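PDB 3IFT: glycine cleavage system H protein from Mycobacterium tuberculosis, which probably carries the methylamine group of glycine from the P protein to the T protein on a covalently bound lipoyl cofactor. Local coordinates for residues A20-I25 with T38-S43; D15-A20 with T128-A133; S43-V48 with G67-T72; V49-P54 with G108-I113. All blocks are in the same frame, centred on the assembly; numbering follows the deposited sequence.

Contact 1: A20-I25 with T38-S43; sequences AEHEWI and TDYAQS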
loop_
_atom_site.group_PDB
_atom_site.type_symbol
_atom_site.label_atom_id
_atom_site.label_comp_id
_atom_site.label_asym_id
_atom_site.label_seq_id
_atom_site.Cartn_x
_atom_site.Cartn_y
_atom_site.Cartn_z
ATOM N N ALA A 20 -4.198 -7.691 -5.012
ATOM C CA ALA A 20 -5.619 -8.027 -4.967
ATOM C C ALA A 20 -6.292 -7.483 -3.716
ATOM O O ALA A 20 -7.496 -7.298 -3.684
ATOM C CB ALA A 20 -5.799 -9.559 -5.017
ATOM N N GLU A 21 -5.512 -7.216 -2.692
ATOM C CA GLU A 21 -6.062 -6.774 -1.428
ATOM C C GLU A 21 -6.032 -5.253 -1.397
ATOM O O GLU A 21 -6.149 -4.682 -0.337
ATOM C CB GLU A 21 -5.300 -7.335 -0.252
ATOM C CG GLU A 21 -5.442 -8.842 -0.089
ATOM C CD GLU A 21 -4.639 -9.583 -1.110
ATOM O OE1 GLU A 21 -3.485 -9.196 -1.280
ATOM O OE2 GLU A 21 -5.167 -10.513 -1.762
ATOM N N HIS A 22 -5.827 -4.628 -2.566
ATOM C CA HIS A 22 -6.068 -3.194 -2.761
ATOM C C HIS A 22 -4.988 -2.327 -2.193
ATOM O O HIS A 22 -5.232 -1.223 -1.698
ATOM C CB HIS A 22 -7.435 -2.770 -2.205
ATOM C CG HIS A 22 -8.525 -3.737 -2.550
ATOM N ND1 HIS A 22 -9.000 -3.885 -3.833
ATOM C CD2 HIS A 22 -9.181 -4.647 -1.797
ATOM C CE1 HIS A 22 -9.914 -4.837 -3.854
ATOM N NE2 HIS A 22 -10.036 -5.325 -2.635
ATOM N N GLU A 23 -3.772 -2.820 -2.304
ATOM C CA GLU A 23 -2.631 -2.001 -2.036
ATOM C C GLU A 23 -1.998 -1.648 -3.329
ATOM O O GLU A 23 -2.129 -2.369 -4.309
ATOM C CB GLU A 23 -1.669 -2.694 -1.115
ATOM C CG GLU A 23 -2.261 -2.710 0.283
ATOM C CD GLU A 23 -1.476 -3.511 1.283
ATOM O OE1 GLU A 23 -0.237 -3.581 1.152
ATOM O OE2 GLU A 23 -2.113 -4.065 2.204
ATOM N N TRP A 24 -1.332 -0.508 -3.333
ATOM C CA TRP A 24 -0.575 -0.123 -4.497
ATOM C C TRP A 24 0.866 -0.066 -4.092
ATOM O O TRP A 24 1.193 0.077 -2.918
ATOM C CB TRP A 24 -1.048 1.195 -5.110
ATOM C CG TRP A 24 -1.075 2.346 -4.181
ATOM C CD1 TRP A 24 -2.142 2.757 -3.440
ATOM C CD2 TRP A 24 0.006 3.231 -3.853
ATOM N NE1 TRP A 24 -1.803 3.879 -2.694
ATOM C CE2 TRP A 24 -0.496 4.189 -2.922
ATOM C CE3 TRP A 24 1.337 3.314 -4.241
ATOM C CZ2 TRP A 24 0.312 5.196 -2.355
ATOM C CZ3 TRP A 24 2.115 4.322 -3.716
ATOM C CH2 TRP A 24 1.604 5.244 -2.765
ATOM N N ILE A 25 1.711 -0.177 -5.096
ATOM C CA ILE A 25 3.149 -0.274 -4.915
ATOM C C ILE A 25 3.724 0.587 -5.995
ATOM O O ILE A 25 3.467 0.357 -7.194
ATOM C CB ILE A 25 3.646 -1.719 -5.072
ATOM C CG1 ILE A 25 2.973 -2.605 -4.031
ATOM C CG2 ILE A 25 5.195 -1.778 -4.912
ATOM C CD1 ILE A 25 1.776 -3.383 -4.540
ATOM N N THR A 38 -5.500 1.597 -2.380
ATOM C CA THR A 38 -6.030 2.179 -3.596
ATOM C C THR A 38 -7.188 3.141 -3.302
ATOM O O THR A 38 -7.732 3.170 -2.224
ATOM C CB THR A 38 -6.453 1.049 -4.526
ATOM O OG1 THR A 38 -7.524 0.336 -3.922
ATOM C CG2 THR A 38 -5.232 0.098 -4.728
ATOM N N ASP A 39 -7.548 3.929 -4.288
ATOM C CA ASP A 39 -8.766 4.709 -4.264
ATOM C C ASP A 39 -9.993 3.896 -3.942
ATOM O O ASP A 39 -10.808 4.285 -3.124
ATOM C CB ASP A 39 -8.928 5.373 -5.595
ATOM C CG ASP A 39 -10.049 6.364 -5.626
ATOM O OD1 ASP A 39 -10.424 6.874 -4.563
ATOM O OD2 ASP A 39 -10.535 6.640 -6.745
ATOM N N TYR A 40 -10.104 2.733 -4.566
ATOM C CA TYR A 40 -11.193 1.827 -4.298
ATOM C C TYR A 40 -11.206 1.406 -2.835
ATOM O O TYR A 40 -12.236 1.432 -2.220
ATOM C CB TYR A 40 -11.035 0.595 -5.175
ATOM C CG TYR A 40 -11.891 -0.558 -4.765
ATOM C CD1 TYR A 40 -13.169 -0.711 -5.311
ATOM C CD2 TYR A 40 -11.447 -1.499 -3.861
ATOM C CE1 TYR A 40 -13.964 -1.760 -4.971
ATOM C CE2 TYR A 40 -12.253 -2.557 -3.489
ATOM C CZ TYR A 40 -13.506 -2.702 -4.084
ATOM O OH TYR A 40 -14.348 -3.753 -3.773
ATOM N N ALA A 41 -10.037 1.055 -2.282
ATOM C CA ALA A 41 -9.936 0.602 -0.906
ATOM C C ALA A 41 -10.342 1.703 0.073
ATOM O O ALA A 41 -11.114 1.466 0.996
ATOM C CB ALA A 41 -8.535 0.120 -0.590
ATOM N N GLN A 42 -9.827 2.899 -0.119
ATOM C CA GLN A 42 -10.113 3.973 0.810
ATOM C C GLN A 42 -11.627 4.299 0.780
ATOM O O GLN A 42 -12.283 4.479 1.823
ATOM C CB GLN A 42 -9.223 5.194 0.528
ATOM C CG GLN A 42 -9.485 5.969 -0.747
ATOM C CD GLN A 42 -10.767 6.771 -0.691
ATOM O OE1 GLN A 42 -11.277 7.070 0.385
ATOM N NE2 GLN A 42 -11.311 7.092 -1.854
ATOM N N SER A 43 -12.200 4.302 -0.407
ATOM C CA SER A 43 -13.607 4.614 -0.523
ATOM C C SER A 43 -14.462 3.558 0.161
ATOM O O SER A 43 -15.422 3.891 0.862
ATOM C CB SER A 43 -13.993 4.766 -1.976
ATOM O OG SER A 43 -15.324 5.249 -2.009
#
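His22 and Thr38 meet at the N-cap of helix 39-45, the helix that follows strand 32-37 of the six-stranded antiparallel sheet in this lipoyl-domain (barrel-sandwich hybrid) fold. The backbone N of Thr38 donates to His22 O at 2.9 Å, arriving well above the carbonyl plane (38° out of it) rather than on a lone pair. The methyl CG2 of Thr38 lies against the same carbonyl, while the indole of Trp24 turns its edge to the threonine, CD1 being 3.7 Å from Thr38 N. Beside this, the Ala41 methyl rests 3.5 Å from His22 CB, and the imidazole reaches on to Tyr40. The two rings are oblique, planes at 38°, with Tyr40 CE2 coming over the rim of one imidazole face to 3.3 Å from His22 CE1. Over the centre of the opposite face sits the carbonyl O of Ala20, so the ring is held between its own turn and the helix. Rotation of the imidazole is probably fixed further by His22 ND1, which is hydrogen-bonded to the hydroxyl of Tyr136 in the C-terminal helix 133-139. That hydroxyl is also hydrogen-bonded to Thr38 OG1, and one tyrosine therefore joins the turn and the cap. Trp24 is tied down separately through its NE1 to Pro104 O. The cap itself depends on the threonine torsion: with chi1 at 65°, OG1 stands between the backbone N and the carbonyl carbon and leans over the first turn, where it accepts from Ala41 N at 3.1 Å.

Contact 2: D15-A20 with T128-A133; sequences DLHYTA and TTLLDA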
loop_
_atom_site.group_PDB
_atom_site.type_symbol
_atom_site.label_atom_id
_atom_site.label_comp_id
_atom_site.label_asym_id
_atom_site.label_seq_id
_atom_site.Cartn_x
_atom_site.Cartn_y
_atom_site.Cartn_z
ATOM N N ASP A 15 0.674 3.718 -13.360
ATOM C CA ASP A 15 2.109 3.635 -13.133
ATOM C C ASP A 15 2.418 2.887 -11.850
ATOM O O ASP A 15 3.541 2.868 -11.401
ATOM C CB ASP A 15 2.782 5.002 -13.161
ATOM C CG ASP A 15 2.233 5.950 -12.114
ATOM O OD1 ASP A 15 1.131 5.709 -11.579
ATOM O OD2 ASP A 15 2.927 6.931 -11.820
ATOM N N LEU A 16 1.416 2.224 -11.289
ATOM C CA LEU A 16 1.572 1.527 -10.046
ATOM C C LEU A 16 1.353 0.047 -10.237
ATOM O O LEU A 16 0.771 -0.400 -11.221
ATOM C CB LEU A 16 0.548 2.037 -9.048
ATOM C CG LEU A 16 0.710 3.490 -8.639
ATOM C CD1 LEU A 16 -0.509 3.917 -7.832
ATOM C CD2 LEU A 16 1.971 3.639 -7.870
ATOM N N HIS A 17 1.827 -0.710 -9.266
ATOM C CA HIS A 17 1.435 -2.085 -9.154
ATOM C C HIS A 17 0.513 -2.183 -7.999
ATOM O O HIS A 17 0.439 -1.275 -7.169
ATOM C CB HIS A 17 2.625 -2.992 -8.927
ATOM C CG HIS A 17 3.478 -3.182 -10.147
ATOM N ND1 HIS A 17 4.582 -2.397 -10.412
ATOM C CD2 HIS A 17 3.398 -4.076 -11.165
ATOM C CE1 HIS A 17 5.155 -2.807 -11.531
ATOM N NE2 HIS A 17 4.458 -3.824 -12.010
ATOM N N TYR A 18 -0.201 -3.302 -7.972
ATOM C CA TYR A 18 -1.260 -3.517 -7.032
ATOM C C TYR A 18 -1.252 -4.894 -6.508
ATOM O O TYR A 18 -0.708 -5.827 -7.120
ATOM C CB TYR A 18 -2.605 -3.264 -7.675
ATOM C CG TYR A 18 -2.705 -1.883 -8.179
ATOM C CD1 TYR A 18 -3.205 -0.886 -7.380
ATOM C CD2 TYR A 18 -2.200 -1.547 -9.424
ATOM C CE1 TYR A 18 -3.261 0.421 -7.826
ATOM C CE2 TYR A 18 -2.245 -0.266 -9.879
ATOM C CZ TYR A 18 -2.781 0.729 -9.090
ATOM O OH TYR A 18 -2.857 2.042 -9.544
ATOM N N THR A 19 -1.875 -5.027 -5.344
ATOM C CA THR A 19 -2.241 -6.333 -4.873
ATOM C C THR A 19 -3.743 -6.452 -4.972
ATOM O O THR A 19 -4.477 -5.445 -4.967
ATOM C CB THR A 19 -1.802 -6.534 -3.424
ATOM O OG1 THR A 19 -2.587 -5.706 -2.582
ATOM C CG2 THR A 19 -0.314 -6.207 -3.234
ATOM N N ALA A 20 -4.198 -7.691 -5.012
ATOM C CA ALA A 20 -5.619 -8.027 -4.967
ATOM C C ALA A 20 -6.292 -7.483 -3.716
ATOM O O ALA A 20 -7.496 -7.298 -3.684
ATOM C CB ALA A 20 -5.799 -9.559 -5.017
ATOM N N THR A 128 7.080 -8.934 -9.876
ATOM C CA THR A 128 6.397 -9.926 -10.714
ATOM C C THR A 128 5.236 -10.639 -10.028
ATOM O O THR A 128 4.415 -11.240 -10.704
ATOM C CB THR A 128 7.406 -11.034 -11.201
ATOM O OG1 THR A 128 7.780 -11.877 -10.091
ATOM C CG2 THR A 128 8.645 -10.397 -11.801
ATOM N N THR A 129 5.201 -10.621 -8.692
ATOM C CA THR A 129 4.068 -11.137 -7.967
ATOM C C THR A 129 2.903 -10.128 -7.974
ATOM O O THR A 129 1.815 -10.477 -7.534
ATOM C CB THR A 129 4.404 -11.425 -6.487
ATOM O OG1 THR A 129 4.928 -10.225 -5.880
ATOM C CG2 THR A 129 5.436 -12.597 -6.356
ATOM N N LEU A 130 3.119 -8.894 -8.432
ATOM C CA LEU A 130 2.101 -7.847 -8.247
ATOM C C LEU A 130 1.287 -7.640 -9.504
ATOM O O LEU A 130 1.703 -8.022 -10.587
ATOM C CB LEU A 130 2.712 -6.519 -7.800
ATOM C CG LEU A 130 3.637 -6.586 -6.592
ATOM C CD1 LEU A 130 4.218 -5.233 -6.316
ATOM C CD2 LEU A 130 2.937 -7.177 -5.350
ATOM N N LEU A 131 0.131 -7.032 -9.341
ATOM C CA LEU A 131 -0.767 -6.774 -10.451
ATOM C C LEU A 131 -0.462 -5.421 -11.064
ATOM O O LEU A 131 -0.007 -4.479 -10.386
ATOM C CB LEU A 131 -2.210 -6.775 -9.961
ATOM C CG LEU A 131 -2.639 -7.964 -9.117
ATOM C CD1 LEU A 131 -3.932 -7.610 -8.441
ATOM C CD2 LEU A 131 -2.739 -9.309 -9.926
ATOM N N ASP A 132 -0.710 -5.318 -12.354
ATOM C CA ASP A 132 -0.645 -4.035 -12.998
ATOM C C ASP A 132 -2.019 -3.387 -12.889
ATOM O O ASP A 132 -2.976 -3.984 -12.341
ATOM C CB ASP A 132 -0.057 -4.099 -14.428
ATOM C CG ASP A 132 -0.918 -4.867 -15.422
ATOM O OD1 ASP A 132 -2.061 -5.251 -15.105
ATOM O OD2 ASP A 132 -0.418 -5.087 -16.550
ATOM N N ALA A 133 -2.110 -2.147 -13.323
ATOM C CA ALA A 133 -3.340 -1.379 -13.133
ATOM C C ALA A 133 -4.526 -2.125 -13.740
ATOM O O ALA A 133 -5.617 -2.164 -13.187
ATOM C CB ALA A 133 -3.206 -0.004 -13.754
HETATM O O HOH W 1 0.285 -0.806 -13.621
#
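Leu131 O takes the backbone N-H of Tyr18 at 2.7 Å and is also approached by His17 CA at 3.1 Å, a CA-H...O contact. The return bond, Leu131 N to Tyr18 O, is equally short at 2.7 Å and straighter, with an N-H...O angle of 163° and the donor in the carbonyl plane. Together they make one antiparallel hydrogen-bonded pair, by which the loop 128-133 docks on the edge strand 17-18 of the six-stranded sheet. Side chains close in around it. The His17 ring turns an edge to Leu131 O, and His17 CB lies 3.7 Å from Leu130 CB, the two side chains crossing at about a right angle. Leu130 continues alongside Thr19, pointing the same way, so that its CD2 meets the threonine methyl. Leu131, with CG anti to its carbonyl carbon (chi1 -50°), swings CD1 past Tyr18 O to the backbone of Thr19 and Ala20, ending 3.4 Å from Ala20 N. Farther along, the Tyr18 ring brings CE2 to 3.6 Å from Ala133 CA. A water donates to Leu16 O and accepts from Ala133 N at 2.8 Å, bridging the backbones where direct pairing has ended. Asp132 caps the helix that begins here, its OD1 accepting from Ala135 N. The loop thus joins helix 123-126 to helix 133-139 across the sheet's outer strand: Tyr18 stacks on Tyr136 of the latter helix, while Leu130 packs on Ile25 of strand 23-29.

Contact 3: S43-V48 with G67-T72; sequences SALGDV and GEVEST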
loop_
_atom_site.group_PDB
_atom_site.type_symbol
_atom_site.label_atom_id
_atom_site.label_comp_id
_atom_site.label_asym_id
_atom_site.label_seq_id
_atom_site.Cartn_x
_atom_site.Cartn_y
_atom_site.Cartn_z
ATOM N N SER A 43 -12.200 4.302 -0.407
ATOM C CA SER A 43 -13.607 4.614 -0.523
ATOM C C SER A 43 -14.462 3.558 0.161
ATOM O O SER A 43 -15.422 3.891 0.862
ATOM C CB SER A 43 -13.993 4.766 -1.976
ATOM O OG SER A 43 -15.324 5.249 -2.009
ATOM N N ALA A 44 -14.078 2.298 -0.007
ATOM C CA ALA A 44 -14.807 1.189 0.578
ATOM C C ALA A 44 -14.689 1.181 2.097
ATOM O O ALA A 44 -15.645 0.893 2.799
ATOM C CB ALA A 44 -14.287 -0.124 0.035
ATOM N N LEU A 45 -13.493 1.459 2.584
ATOM C CA LEU A 45 -13.257 1.445 4.012
ATOM C C LEU A 45 -14.052 2.534 4.693
ATOM O O LEU A 45 -14.589 2.315 5.765
ATOM C CB LEU A 45 -11.780 1.661 4.286
ATOM C CG LEU A 45 -11.253 1.351 5.674
ATOM C CD1 LEU A 45 -11.307 -0.158 5.934
ATOM C CD2 LEU A 45 -9.808 1.919 5.728
ATOM N N GLY A 46 -14.071 3.717 4.104
ATOM C CA GLY A 46 -14.659 4.868 4.754
ATOM C C GLY A 46 -13.545 5.789 5.220
ATOM O O GLY A 46 -12.353 5.482 5.077
ATOM N N ASP A 47 -13.926 6.921 5.770
ATOM C CA ASP A 47 -12.962 7.849 6.332
ATOM C C ASP A 47 -12.023 7.177 7.332
ATOM O O ASP A 47 -12.430 6.642 8.361
ATOM C CB ASP A 47 -13.670 9.021 7.009
ATOM C CG ASP A 47 -14.368 9.925 6.027
ATOM O OD1 ASP A 47 -14.034 9.929 4.825
ATOM O OD2 ASP A 47 -15.254 10.649 6.485
ATOM N N VAL A 48 -10.738 7.246 7.027
ATOM C CA VAL A 48 -9.767 6.616 7.849
ATOM C C VAL A 48 -9.578 7.459 9.081
ATOM O O VAL A 48 -9.257 8.632 9.016
ATOM C CB VAL A 48 -8.457 6.421 7.129
ATOM C CG1 VAL A 48 -7.450 5.809 8.057
ATOM C CG2 VAL A 48 -8.700 5.556 5.879
ATOM N N GLY A 67 -0.022 -4.252 9.374
ATOM C CA GLY A 67 -0.744 -3.088 9.800
ATOM C C GLY A 67 -2.214 -3.221 9.538
ATOM O O GLY A 67 -2.711 -4.263 9.147
ATOM N N GLU A 68 -2.904 -2.121 9.736
ATOM C CA GLU A 68 -4.303 -2.099 9.504
ATOM C C GLU A 68 -4.654 -0.671 9.267
ATOM O O GLU A 68 -3.982 0.253 9.728
ATOM C CB GLU A 68 -5.081 -2.677 10.701
ATOM C CG GLU A 68 -4.933 -1.889 11.985
ATOM C CD GLU A 68 -6.027 -2.187 13.000
ATOM O OE1 GLU A 68 -6.410 -3.382 13.149
ATOM O OE2 GLU A 68 -6.497 -1.210 13.654
ATOM N N VAL A 69 -5.709 -0.502 8.504
ATOM C CA VAL A 69 -6.278 0.783 8.256
ATOM C C VAL A 69 -7.728 0.655 8.729
ATOM O O VAL A 69 -8.383 -0.363 8.511
ATOM C CB VAL A 69 -6.195 1.156 6.782
ATOM C CG1 VAL A 69 -6.954 0.109 5.939
ATOM C CG2 VAL A 69 -6.737 2.530 6.605
ATOM N N GLU A 70 -8.202 1.689 9.388
ATOM C CA GLU A 70 -9.437 1.610 10.129
ATOM C C GLU A 70 -10.248 2.873 9.867
ATOM O O GLU A 70 -9.737 3.982 10.000
ATOM C CB GLU A 70 -9.109 1.408 11.619
ATOM C CG GLU A 70 -10.180 1.737 12.613
ATOM C CD GLU A 70 -9.841 1.228 14.031
ATOM O OE1 GLU A 70 -8.829 0.511 14.196
ATOM O OE2 GLU A 70 -10.601 1.554 14.975
ATOM N N SER A 71 -11.503 2.673 9.471
ATOM C CA SER A 71 -12.498 3.725 9.459
ATOM C C SER A 71 -13.332 3.521 10.716
ATOM O O SER A 71 -13.144 2.532 11.431
ATOM C CB SER A 71 -13.388 3.610 8.232
ATOM O OG SER A 71 -14.216 2.423 8.256
ATOM N N THR A 72 -14.319 4.382 10.951
ATOM C CA THR A 72 -15.221 4.111 12.084
ATOM C C THR A 72 -16.033 2.838 11.833
ATOM O O THR A 72 -16.361 2.118 12.755
ATOM C CB THR A 72 -16.161 5.269 12.388
ATOM O OG1 THR A 72 -16.972 5.536 11.241
ATOM C CG2 THR A 72 -15.366 6.498 12.777
#
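Leu45 crosses Val69 obliquely, and Val48 meets the same valine at about a right angle, so Val69 is touched by both the end of helix 39-45 and the start of strand 48-52. This is where the chain passes from the helix into the three-stranded antiparallel sheet 48-52, 65-71, 75-79 of the lipoyl-domain fold. CD2 of Leu45 presses on both methyls of Val69, 3.3 Å from Val69 CG2, tighter than usual van der Waals contact. CG2 of Val69, held anti to its own backbone N, also faces Val48, whose CG1 is 3.7 Å away. At the turn Gly46 leaves helical geometry with phi 106°, and its backbone passes close to Ser71 CB. Beyond it Asp47 O receives a CA-H...O contact from Ser71 CA at 3.1 Å. The helix end lies close to the lysine predicted to carry the lipoyl group: Lys73, unmodified here, donates from NZ to Ala44 O and weakly to Leu45 O. Ser71 OG in turn accepts from Ser74 N, just past this lysine. Ser71 OG also donates to Leu45 O from 37° above the carbonyl plane; the modelled 2.5 Å is short enough that the exact length is doubtful.

Contact 4: V49-P54 with G108-I113; sequences VFVQLP and GWLLDI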
loop_
_atom_site.group_PDB
_atom_site.type_symbol
_atom_site.label_atom_id
_atom_site.label_comp_id
_atom_site.label_asym_id
_atom_site.label_seq_id
_atom_site.Cartn_x
_atom_site.Cartn_y
_atom_site.Cartn_z
ATOM N N VAL A 49 -9.814 6.813 10.194
ATOM C CA VAL A 49 -9.655 7.400 11.490
ATOM C C VAL A 49 -8.372 6.895 12.127
ATOM O O VAL A 49 -7.871 7.510 13.062
ATOM C CB VAL A 49 -10.854 7.037 12.374
ATOM C CG1 VAL A 49 -12.128 7.566 11.722
ATOM C CG2 VAL A 49 -10.938 5.558 12.546
ATOM N N PHE A 50 -7.847 5.772 11.631
ATOM C CA PHE A 50 -6.654 5.184 12.224
ATOM C C PHE A 50 -5.916 4.273 11.234
ATOM O O PHE A 50 -6.514 3.608 10.405
ATOM C CB PHE A 50 -7.003 4.449 13.514
ATOM C CG PHE A 50 -5.797 4.042 14.304
ATOM C CD1 PHE A 50 -4.946 5.024 14.853
ATOM C CD2 PHE A 50 -5.498 2.696 14.512
ATOM C CE1 PHE A 50 -3.788 4.646 15.598
ATOM C CE2 PHE A 50 -4.354 2.313 15.240
ATOM C CZ PHE A 50 -3.498 3.289 15.779
ATOM N N VAL A 51 -4.598 4.328 11.314
ATOM C CA VAL A 51 -3.688 3.564 10.510
ATOM C C VAL A 51 -2.623 2.998 11.429
ATOM O O VAL A 51 -1.892 3.754 12.034
ATOM C CB VAL A 51 -3.011 4.460 9.488
ATOM C CG1 VAL A 51 -1.962 3.686 8.731
ATOM C CG2 VAL A 51 -4.062 5.020 8.512
ATOM N N GLN A 52 -2.570 1.679 11.563
ATOM C CA GLN A 52 -1.516 1.043 12.310
ATOM C C GLN A 52 -0.518 0.576 11.292
ATOM O O GLN A 52 -0.830 -0.277 10.462
ATOM C CB GLN A 52 -1.998 -0.134 13.161
ATOM C CG GLN A 52 -0.932 -0.592 14.163
ATOM C CD GLN A 52 -0.453 0.549 15.079
ATOM O OE1 GLN A 52 0.579 1.202 14.828
ATOM N NE2 GLN A 52 -1.226 0.810 16.129
ATOM N N LEU A 53 0.662 1.185 11.342
ATOM C CA LEU A 53 1.760 0.833 10.468
ATOM C C LEU A 53 2.893 0.208 11.260
ATOM O O LEU A 53 2.991 0.394 12.465
ATOM C CB LEU A 53 2.234 2.078 9.719
ATOM C CG LEU A 53 1.202 2.444 8.644
ATOM C CD1 LEU A 53 1.589 3.644 7.826
ATOM C CD2 LEU A 53 0.953 1.226 7.765
ATOM N N PRO A 54 3.753 -0.557 10.573
ATOM C CA PRO A 54 4.810 -1.175 11.318
ATOM C C PRO A 54 5.905 -0.157 11.564
ATOM O O PRO A 54 5.897 0.920 10.995
ATOM C CB PRO A 54 5.283 -2.290 10.387
ATOM C CG PRO A 54 5.027 -1.761 9.039
ATOM C CD PRO A 54 3.929 -0.751 9.123
ATOM N N GLY A 108 -1.466 10.338 0.961
ATOM C CA GLY A 108 -2.047 9.310 1.769
ATOM C C GLY A 108 -1.272 8.021 1.743
ATOM O O GLY A 108 -1.750 7.034 2.257
ATOM N N TRP A 109 -0.100 8.003 1.111
ATOM C CA TRP A 109 0.791 6.831 1.142
ATOM C C TRP A 109 1.024 6.353 2.579
ATOM O O TRP A 109 0.932 7.110 3.546
ATOM C CB TRP A 109 2.128 7.146 0.445
ATOM C CG TRP A 109 2.979 8.146 1.219
ATOM C CD1 TRP A 109 2.860 9.496 1.209
ATOM C CD2 TRP A 109 4.048 7.845 2.109
ATOM N NE1 TRP A 109 3.789 10.057 2.042
ATOM C CE2 TRP A 109 4.532 9.061 2.606
ATOM C CE3 TRP A 109 4.656 6.654 2.533
ATOM C CZ2 TRP A 109 5.610 9.130 3.507
ATOM C CZ3 TRP A 109 5.706 6.730 3.441
ATOM C CH2 TRP A 109 6.181 7.948 3.891
ATOM N N LEU A 110 1.267 5.065 2.745
ATOM C CA LEU A 110 1.388 4.510 4.088
ATOM C C LEU A 110 2.826 4.325 4.516
ATOM O O LEU A 110 3.198 4.736 5.601
ATOM C CB LEU A 110 0.674 3.167 4.163
ATOM C CG LEU A 110 -0.778 3.314 3.727
ATOM C CD1 LEU A 110 -1.373 1.972 3.724
ATOM C CD2 LEU A 110 -1.580 4.285 4.632
ATOM N N LEU A 111 3.605 3.665 3.674
ATOM C CA LEU A 111 4.950 3.262 4.045
ATOM C C LEU A 111 5.757 2.886 2.835
ATOM O O LEU A 111 5.223 2.708 1.732
ATOM C CB LEU A 111 4.923 2.081 5.022
ATOM C CG LEU A 111 4.350 0.725 4.629
ATOM C CD1 LEU A 111 5.170 0.037 3.558
ATOM C CD2 LEU A 111 4.316 -0.186 5.884
ATOM N N ASP A 112 7.055 2.761 3.062
ATOM C CA ASP A 112 7.971 2.347 2.049
ATOM C C ASP A 112 8.568 1.056 2.501
ATOM O O ASP A 112 8.813 0.852 3.688
ATOM C CB ASP A 112 9.119 3.328 1.885
ATOM C CG ASP A 112 8.710 4.605 1.288
ATOM O OD1 ASP A 112 7.563 4.735 0.780
ATOM O OD2 ASP A 112 9.549 5.514 1.347
ATOM N N ILE A 113 8.840 0.193 1.549
ATOM C CA ILE A 113 9.542 -1.033 1.860
ATOM C C ILE A 113 10.802 -0.915 1.042
ATOM O O ILE A 113 10.778 -0.508 -0.111
ATOM C CB ILE A 113 8.728 -2.306 1.538
ATOM C CG1 ILE A 113 7.419 -2.293 2.352
ATOM C CG2 ILE A 113 9.563 -3.551 1.826
ATOM C CD1 ILE A 113 6.397 -3.329 1.949
#
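The backbones of Leu53 and Leu110 stay well apart, 7.4 Å between CA atoms at their nearest, so what spans the gap is apolar side-chain packing. This is the interior between the two antiparallel sheets of the lipoyl-domain fold, strand 48-52 and the residues after it facing the start of strand 111-114. Both strands carry a classic beta bulge, Val49 and Phe50 set against the single residue Glu70, Leu110 and Leu111 against Val35. Leu53 makes contact with both leucines. It stands at about a right angle to Leu110, with CD1 3.8 Å from Leu110 CB and against the carbonyl of that residue, while its other methyl, CD2, turns to Leu111 CD2 at 4.1 Å. Val51 adds a lighter touch, its CG1 reaching Leu110 CD2 at 4.2 Å. Phe66 from strand 65-71 packs on Pro54 and Leu111, and Ile37 of strand 32-37 packs on Leu110, closing the layer from both sheets. Leu111 has CG between its backbone N and carbonyl carbon (chi1 63°), which carries CD2 over to the proline ring. There its side chain crosses Pro54 at about a right angle and presses tightly on it, Leu111 CD2 lying 3.3 Å from Pro54 CD and 3.6 Å from Pro54 CG.

Overall arrangement
Contact 2 joins parts near the chain's two ends, spanning the other three. Contacts 1 and 2 share Ala20, their centres 10 Å apart, and join neighbouring strands: Ile25 N lies 2.7 Å from His17 O, a probable hydrogen bond. Contact 3 takes up helix 39-45 where contact 1 leaves it, Ser43 belonging to both. Contacts 3 and 4 alternate along the sequence and meet in the three-stranded sheet, with Glu70 N 2.8 Å from Phe50 O. Contact 3 lies nearest the predicted lipoyl site, the side chains of Ser71 and Lys73 about 3 Å apart; that of Tyr40 in contact 1 is about 10 Å from Lys73. Contact 2 is remote, its centre 21 Å from that of contact 3.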